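Local atomic coordinates of putative sugar ABC transport system, substrate-binding protein (Bordetella parapertussis, PDB entry 5IX8), a protein that probably binds a sugar or related carbohydrate in the periplasm as the solute-binding component of an ABC transporter. Residues Y77-P82 and I103-P108; F116-D121 and V255-L260. One frame throughout, in Å; residues are numbered along the deposited sequence.

Contact 1 of 2, residues Y77-P82 and I103-P108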
loop_
_atom_site.group_PDB
_atom_site.type_symbol
_atom_site.label_atom_id
_atom_site.label_comp_id
_atom_site.label_asym_id
_atom_site.label_seq_id
_atom_site.Cartn_x
_atom_site.Cartn_y
_atom_site.Cartn_z
ATOM N N TYR A 77 -6.495 2.153 20.588
ATOM C CA TYR A 77 -6.744 2.100 19.156
ATOM C C TYR A 77 -6.193 0.803 18.612
ATOM O O TYR A 77 -5.093 0.378 18.981
ATOM C CB TYR A 77 -6.089 3.247 18.380
ATOM C CG TYR A 77 -6.601 4.581 18.824
ATOM C CD1 TYR A 77 -6.041 5.221 19.911
ATOM C CD2 TYR A 77 -7.655 5.208 18.161
ATOM C CE1 TYR A 77 -6.533 6.431 20.347
ATOM C CE2 TYR A 77 -8.139 6.435 18.589
ATOM C CZ TYR A 77 -7.573 7.037 19.683
ATOM O OH TYR A 77 -8.061 8.236 20.142
ATOM N N ALA A 78 -6.949 0.202 17.710
ATOM C CA ALA A 78 -6.451 -0.865 16.856
ATOM C C ALA A 78 -6.093 -0.253 15.522
ATOM O O ALA A 78 -6.841 0.577 15.017
ATOM C CB ALA A 78 -7.539 -1.928 16.664
ATOM N N VAL A 79 -4.952 -0.638 14.954
ATOM C CA VAL A 79 -4.529 -0.170 13.637
ATOM C C VAL A 79 -4.566 -1.370 12.701
ATOM O O VAL A 79 -3.965 -2.400 13.003
ATOM C CB VAL A 79 -3.116 0.438 13.693
ATOM C CG1 VAL A 79 -2.649 0.885 12.293
ATOM C CG2 VAL A 79 -3.069 1.574 14.708
ATOM N N LEU A 80 -5.279 -1.247 11.580
ATOM C CA LEU A 80 -5.660 -2.390 10.765
ATOM C C LEU A 80 -5.285 -2.156 9.306
ATOM O O LEU A 80 -5.733 -1.177 8.703
ATOM C CB LEU A 80 -7.173 -2.634 10.875
ATOM C CG LEU A 80 -7.744 -3.653 9.894
ATOM C CD1 LEU A 80 -7.102 -5.040 10.152
ATOM C CD2 LEU A 80 -9.294 -3.657 10.020
ATOM N N SER A 81 -4.478 -3.061 8.747
ATOM C CA SER A 81 -4.360 -3.260 7.298
ATOM C C SER A 81 -4.957 -4.623 7.008
ATOM O O SER A 81 -4.353 -5.635 7.384
ATOM C CB SER A 81 -2.903 -3.218 6.835
ATOM O OG SER A 81 -2.284 -1.986 7.131
ATOM N N PRO A 82 -6.115 -4.712 6.358
ATOM C CA PRO A 82 -6.865 -5.976 6.357
ATOM C C PRO A 82 -6.424 -6.952 5.274
ATOM O O PRO A 82 -5.976 -6.576 4.191
ATOM C CB PRO A 82 -8.309 -5.508 6.109
ATOM C CG PRO A 82 -8.119 -4.320 5.181
ATOM C CD PRO A 82 -6.856 -3.619 5.696
ATOM N N ILE A 103 -8.234 2.330 13.426
ATOM C CA ILE A 103 -7.614 3.196 12.432
ATOM C C ILE A 103 -7.240 2.342 11.234
ATOM O O ILE A 103 -6.562 1.316 11.382
ATOM C CB ILE A 103 -6.368 3.897 13.007
ATOM C CG1 ILE A 103 -6.769 4.747 14.229
ATOM C CG2 ILE A 103 -5.634 4.735 11.921
ATOM C CD1 ILE A 103 -5.555 5.224 15.094
ATOM N N SER A 104 -7.637 2.787 10.050
ATOM C CA SER A 104 -7.278 2.111 8.800
ATOM C C SER A 104 -5.894 2.559 8.360
ATOM O O SER A 104 -5.626 3.766 8.310
ATOM C CB SER A 104 -8.319 2.474 7.729
ATOM O OG SER A 104 -7.897 2.153 6.409
ATOM N N ALA A 105 -5.003 1.599 8.049
ATOM C CA ALA A 105 -3.639 1.919 7.632
ATOM C C ALA A 105 -3.350 1.394 6.234
ATOM O O ALA A 105 -3.529 0.198 5.967
ATOM C CB ALA A 105 -2.636 1.330 8.622
ATOM N N GLY A 106 -2.880 2.289 5.345
ATOM C CA GLY A 106 -2.288 1.904 4.068
ATOM C C GLY A 106 -3.229 1.526 2.939
ATOM O O GLY A 106 -2.997 1.908 1.792
ATOM N N ILE A 107 -4.260 0.743 3.237
ATOM C CA ILE A 107 -5.186 0.249 2.214
ATOM C C ILE A 107 -6.613 0.326 2.741
ATOM O O ILE A 107 -6.851 0.287 3.955
ATOM C CB ILE A 107 -4.854 -1.200 1.818
ATOM C CG1 ILE A 107 -4.512 -2.014 3.086
ATOM C CG2 ILE A 107 -3.672 -1.201 0.824
ATOM C CD1 ILE A 107 -4.685 -3.503 2.897
ATOM N N PRO A 108 -7.596 0.447 1.830
ATOM C CA PRO A 108 -8.994 0.603 2.263
ATOM C C PRO A 108 -9.542 -0.650 2.948
ATOM O O PRO A 108 -9.178 -1.783 2.612
ATOM C CB PRO A 108 -9.755 0.826 0.952
ATOM C CG PRO A 108 -8.761 1.143 -0.066
ATOM C CD PRO A 108 -7.452 0.529 0.366
HETATM O O HOH W 1 -7.463 -0.397 6.449
#
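Tyr77 and Ile103 meet obliquely between two neighbouring parallel strands, 77-80 and 101-105, the ring atom Tyr77 CD2 lying 3.7 Å from Ile103 CD1. With CG1 beside its own backbone N (chi1 -60°), Ile103 carries its terminal methyl back towards the tyrosine, while Tyr77 OH is hydrogen-bonded to Glu268. Farther along, on the same face as Ile103, Val79 turns CG1 over the small methyl of Ala105. Beta-branched and small residues suit this face because helix 254-270 packs on it, with Ile261 touching Val79, Ile103 and Ala105. Leu80 and Ser104 point to the other face.

Ile103 uses both its backbone N-H and its carbonyl O to join the strands: Ile103 N donates to Ala78 O at 2.7 Å, and Ile103 O accepts from Leu80 N at 2.9 Å. Ala105 N then binds Leu80 O, approaching from above the carbonyl plane. Just past strand 77-80, Ser81 takes over, Ser81 OG donating to Ala105 O at 2.8 Å, again above the carbonyl plane. The side chains of Pro82 and Ile107 lie alongside each other, running opposite ways, with Pro82 CD 3.5 Å from Ile107 CD1.

A water links these ends, donating to Leu80 O and Ile107 O and accepting from Ser104 OG, which is also hydrogen-bonded to Tyr286 OH. Strands 77-80 and 101-105 with helix 89-97 form a beta-alpha-beta unit of the Rossmann-like lobe. Chemically, the contact changes character along its length: backbone hydrogen bonds and an apolar face hold the strands, whereas a serine hydroxyl and a water satisfy carbonyls of buried residues near Ser81 and Ile107.

Contact 2 of 2, residues F116-D121 and V255-L260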
loop_
_atom_site.group_PDB
_atom_site.type_symbol
_atom_site.label_atom_id
_atom_site.label_comp_id
_atom_site.label_asym_id
_atom_site.label_seq_id
_atom_site.Cartn_x
_atom_site.Cartn_y
_atom_site.Cartn_z
ATOM N N PHE A 116 -10.803 6.681 11.514
ATOM C CA PHE A 116 -10.187 7.406 10.406
ATOM C C PHE A 116 -9.121 6.506 9.810
ATOM O O PHE A 116 -8.783 5.455 10.360
ATOM C CB PHE A 116 -9.572 8.763 10.828
ATOM C CG PHE A 116 -8.422 8.636 11.796
ATOM C CD1 PHE A 116 -8.654 8.587 13.167
ATOM C CD2 PHE A 116 -7.118 8.509 11.336
ATOM C CE1 PHE A 116 -7.579 8.450 14.067
ATOM C CE2 PHE A 116 -6.054 8.415 12.221
ATOM C CZ PHE A 116 -6.280 8.360 13.583
ATOM N N GLY A 117 -8.593 6.934 8.668
ATOM C CA GLY A 117 -7.549 6.194 7.999
ATOM C C GLY A 117 -6.417 7.096 7.544
ATOM O O GLY A 117 -6.560 8.315 7.430
ATOM N N VAL A 118 -5.269 6.469 7.298
ATOM C CA VAL A 118 -4.134 7.135 6.674
ATOM C C VAL A 118 -3.676 6.195 5.586
ATOM O O VAL A 118 -3.258 5.069 5.884
ATOM C CB VAL A 118 -2.978 7.410 7.658
ATOM C CG1 VAL A 118 -1.812 8.011 6.904
ATOM C CG2 VAL A 118 -3.413 8.347 8.808
ATOM N N LEU A 119 -3.781 6.631 4.332
ATOM C CA LEU A 119 -3.423 5.717 3.239
ATOM C C LEU A 119 -3.027 6.550 2.029
ATOM O O LEU A 119 -2.360 7.571 2.192
ATOM C CB LEU A 119 -4.568 4.723 2.965
ATOM C CG LEU A 119 -5.991 5.222 2.640
ATOM C CD1 LEU A 119 -6.717 4.118 1.859
ATOM C CD2 LEU A 119 -6.810 5.558 3.878
ATOM N N GLN A 120 -3.304 6.046 0.827
ATOM C CA GLN A 120 -3.130 6.804 -0.407
ATOM C C GLN A 120 -4.299 6.500 -1.320
ATOM O O GLN A 120 -5.074 5.571 -1.076
ATOM C CB GLN A 120 -1.821 6.473 -1.136
ATOM C CG GLN A 120 -0.575 7.085 -0.536
ATOM C CD GLN A 120 0.665 6.811 -1.379
ATOM O OE1 GLN A 120 0.902 5.691 -1.785
ATOM N NE2 GLN A 120 1.434 7.838 -1.658
ATOM N N ASP A 121 -4.405 7.282 -2.395
ATOM C CA ASP A 121 -5.499 7.156 -3.354
ATOM C C ASP A 121 -5.115 6.086 -4.372
ATOM O O ASP A 121 -4.322 6.337 -5.278
ATOM C CB ASP A 121 -5.733 8.507 -4.029
ATOM C CG ASP A 121 -6.926 8.523 -4.936
ATOM O OD1 ASP A 121 -7.302 7.461 -5.479
ATOM O OD2 ASP A 121 -7.501 9.627 -5.110
ATOM N N VAL A 255 6.362 4.405 5.719
ATOM C CA VAL A 255 6.949 4.920 6.951
ATOM C C VAL A 255 6.229 6.188 7.364
ATOM O O VAL A 255 5.816 6.326 8.513
ATOM C CB VAL A 255 8.456 5.172 6.786
ATOM C CG1 VAL A 255 9.006 5.913 8.006
ATOM C CG2 VAL A 255 9.210 3.857 6.589
ATOM N N ILE A 256 6.017 7.117 6.425
ATOM C CA ILE A 256 5.336 8.353 6.837
ATOM C C ILE A 256 3.877 8.063 7.215
ATOM O O ILE A 256 3.328 8.708 8.127
ATOM C CB ILE A 256 5.476 9.480 5.785
ATOM C CG1 ILE A 256 5.074 10.819 6.436
ATOM C CG2 ILE A 256 4.635 9.222 4.540
ATOM C CD1 ILE A 256 5.370 12.050 5.630
HETATM N N MSE A 257 3.243 7.060 6.591
HETATM C CA MSE A 257 1.864 6.735 6.953
HETATM C C MSE A 257 1.806 6.289 8.399
HETATM O O MSE A 257 0.903 6.698 9.143
HETATM C CB MSE A 257 1.279 5.641 6.072
HETATM C CG MSE A 257 1.123 6.025 4.626
HETATM SE SE MSE A 257 0.454 4.476 3.581
HETATM C CE MSE A 257 1.102 5.078 1.872
ATOM N N GLY A 258 2.791 5.476 8.806
ATOM C CA GLY A 258 2.840 5.025 10.193
ATOM C C GLY A 258 3.050 6.169 11.169
ATOM O O GLY A 258 2.410 6.226 12.215
ATOM N N ARG A 259 3.966 7.088 10.845
ATOM C CA ARG A 259 4.180 8.246 11.714
ATOM C C ARG A 259 2.918 9.070 11.827
ATOM O O ARG A 259 2.571 9.559 12.917
ATOM C CB ARG A 259 5.314 9.115 11.183
ATOM C CG ARG A 259 6.642 8.403 11.048
ATOM C CD ARG A 259 7.750 9.457 10.835
ATOM N NE ARG A 259 9.037 8.819 10.631
ATOM C CZ ARG A 259 9.752 8.262 11.605
ATOM N NH1 ARG A 259 9.332 8.314 12.885
ATOM N NH2 ARG A 259 10.898 7.663 11.296
ATOM N N LEU A 260 2.250 9.289 10.697
ATOM C CA LEU A 260 1.023 10.063 10.727
ATOM C C LEU A 260 -0.055 9.378 11.550
ATOM O O LEU A 260 -0.797 10.045 12.255
ATOM C CB LEU A 260 0.528 10.315 9.307
ATOM C CG LEU A 260 1.414 11.227 8.480
ATOM C CD1 LEU A 260 1.005 11.183 7.002
ATOM C CD2 LEU A 260 1.392 12.675 9.010
#
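Val118 sets CG1 opposite its backbone N (chi1 176°), which presents that methyl to the helix, and Met257 answers with a side chain that leaves the helix beside its own backbone N (chi1 -65°) and then runs extended to its terminal methyl. Val118 CG1 settles against the helix surface, 4.0 Å from Met257 CB and 3.8 Å from Met257 O. One turn on, Leu260 CB comes to 4.1 Å from the same Val118 CG1, so a single methyl is shared by two residues three positions apart. A short branched side chain suits a strand position that faces a helix at this distance.

Met257, present as selenomethionine, reaches farther along the strand. Met257 SE passes 4.1 Å from Leu119 CA. In the conformer of Gln120 described here, one of two, Met257 CE ends 3.6 Å from Gln120 CG, the two chains crossing at about a right angle. The long, unbranched methionine can thus lie past Leu119 and touch the aliphatic part of the glutamine. In that conformer Gln120 NE2 is hydrogen-bonded to Val291 O.

The contact is apolar packing of a helix on a parallel sheet; the axes of the two short segments approach to 8.2 Å at 157°, nearly antiparallel. Strand 116-119 lies between strands 101-105 and 288-290, whose Phe289 touches Leu260. Helix 28-43 packs beside helix 254-270, meeting Met257 through Phe29 and pairing Arg259 with Asp39 and Glu40, while Asp121 caps the start of helix 122-135.

Contacts 1 and 2 lie on adjoining parts of one parallel sheet, their centres about 9 Å apart. Strand 101-105 is the common border: Val118 N lies 2.9 Å from Ser104 O, and Gly106 N lies 2.9 Å from Val118 O, both probable hydrogen bonds. Side chains join them too, since Ile103 CD1 packs 3.6 Å from Phe116 CZ. Helix 254-270 spans both, placing Met257 and Leu260 on strand 116-119 and Ile261 on the Val79 and Ala105 side of contact 1. Together they make up part of the core of one lobe of this periplasmic-binding-protein fold, in which ligands typically bind between two lobes.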